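PDB 1G3Q: CELL division inhibitor from Pyrococcus furiosus, which binds ADP and magnesium and probably hydrolyses ATP as a MinD-type inhibitor of cell division. Local coordinates for residues A[126-129]-A[130-134]. Residues are numbered along the deposited sequence; the frame is centred on the assembly and turned at random.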
loop_
_atom_site.group_PDB
_atom_site.type_symbol
_atom_site.label_atom_id
_atom_site.label_comp_id
_atom_site.label_asym_id
_atom_site.label_seq_id
_atom_site.Cartn_x
_atom_site.Cartn_y
_atom_site.Cartn_z
ATOM N N ASP A 126 11.178 -3.607 -10.598
ATOM C CA ASP A 126 9.938 -4.028 -9.951
ATOM C C ASP A 126 9.248 -2.856 -9.258
ATOM O O ASP A 126 8.039 -2.673 -9.394
ATOM C CB ASP A 126 10.212 -5.142 -8.934
ATOM C CG ASP A 126 10.494 -6.478 -9.593
ATOM O OD1 ASP A 126 10.614 -6.523 -10.837
ATOM O OD2 ASP A 126 10.598 -7.490 -8.864
ATOM N N ALA A 127 10.020 -2.066 -8.518
ATOM C CA ALA A 127 9.475 -0.918 -7.799
ATOM C C ALA A 127 8.830 0.087 -8.748
ATOM O O ALA A 127 7.704 0.531 -8.522
ATOM C CB ALA A 127 10.575 -0.236 -6.988
ATOM N N MET A 128 9.546 0.441 -9.810
ATOM C CA MET A 128 9.034 1.402 -10.781
ATOM C C MET A 128 7.792 0.889 -11.502
ATOM O O MET A 128 6.830 1.633 -11.697
ATOM C CB MET A 128 10.114 1.747 -11.809
ATOM C CG MET A 128 11.283 2.545 -11.258
ATOM S SD MET A 128 10.803 4.150 -10.575
ATOM C CE MET A 128 10.005 4.897 -11.976
ATOM N N SER A 129 7.816 -0.380 -11.898
ATOM C CA SER A 129 6.686 -0.983 -12.603
ATOM C C SER A 129 5.412 -0.939 -11.765
ATOM O O SER A 129 4.323 -0.704 -12.283
ATOM C CB SER A 129 7.001 -2.435 -12.964
ATOM O OG SER A 129 8.150 -2.512 -13.786
ATOM N N ALA A 130 5.558 -1.172 -10.467
ATOM C CA ALA A 130 4.417 -1.167 -9.564
ATOM C C ALA A 130 3.927 0.257 -9.327
ATOM O O ALA A 130 2.753 0.559 -9.540
ATOM C CB ALA A 130 4.798 -1.826 -8.233
ATOM N N MET A 131 4.828 1.135 -8.898
ATOM C CA MET A 131 4.462 2.521 -8.626
ATOM C C MET A 131 3.828 3.198 -9.834
ATOM O O MET A 131 2.840 3.922 -9.697
ATOM C CB MET A 131 5.687 3.324 -8.179
ATOM C CG MET A 131 6.336 2.807 -6.904
ATOM S SD MET A 131 7.641 3.895 -6.309
ATOM C CE MET A 131 8.933 3.546 -7.526
ATOM N N LEU A 132 4.392 2.957 -11.016
ATOM C CA LEU A 132 3.879 3.566 -12.236
ATOM C C LEU A 132 2.555 2.981 -12.709
ATOM O O LEU A 132 2.019 3.400 -13.742
ATOM C CB LEU A 132 4.917 3.473 -13.357
ATOM C CG LEU A 132 6.161 4.346 -13.152
ATOM C CD1 LEU A 132 7.138 4.132 -14.302
ATOM C CD2 LEU A 132 5.751 5.806 -13.071
ATOM N N SER A 133 2.031 2.013 -11.962
ATOM C CA SER A 133 0.748 1.406 -12.303
ATOM C C SER A 133 -0.371 2.250 -11.699
ATOM O O SER A 133 -1.544 2.065 -12.025
ATOM C CB SER A 133 0.655 -0.026 -11.758
ATOM O OG SER A 133 1.523 -0.906 -12.450
ATOM N N GLY A 134 0.001 3.171 -10.816
ATOM C CA GLY A 134 -0.984 4.029 -10.176
ATOM C C GLY A 134 -1.114 5.412 -10.799
ATOM O O GLY A 134 -0.294 5.810 -11.624
#
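The methyl CE of M131 meets the sulfur SD of M128 at 3.6 Å and lies 4.2 Å from CB of A127, so one thioether end touches residues three and four positions back. A bend at the last torsion of M131 (chi3 -73°) turns this methyl back over the helix. M128, bent at chi2 and chi3, lays its own methyl CE 3.8 Å from CD1 of L132. Methionine, long and unbranched, can fold its methyl along the helix to reach a neighbour, and the small A127 leaves room for the M131 tip. Were M131 cut back to an alanine, the M128 sulfur and A127 methyl would probably lose this neighbour and a gap open towards V154 and L158 of helix 145-160.

Beneath these side chains, the amides of M131 and L132 hydrogen-bond to the carbonyls of A127 and M128, respectively. The S129 carbonyl instead receives the hydroxyl of S133, with OG 2.8 Å from O and in the carbonyl plane. The short serine thereby gives the carbonyl of the buried S129 a partner where the helix ends, while the S133 N bonds back to A130 O. A type I turn, M131 to G134, then leads from helix 125-131, the helix of a beta-alpha-beta crossover between parallel strands 114-118 and 136-141, past strand 3-8, in the alpha-beta-alpha P-loop NTPase fold.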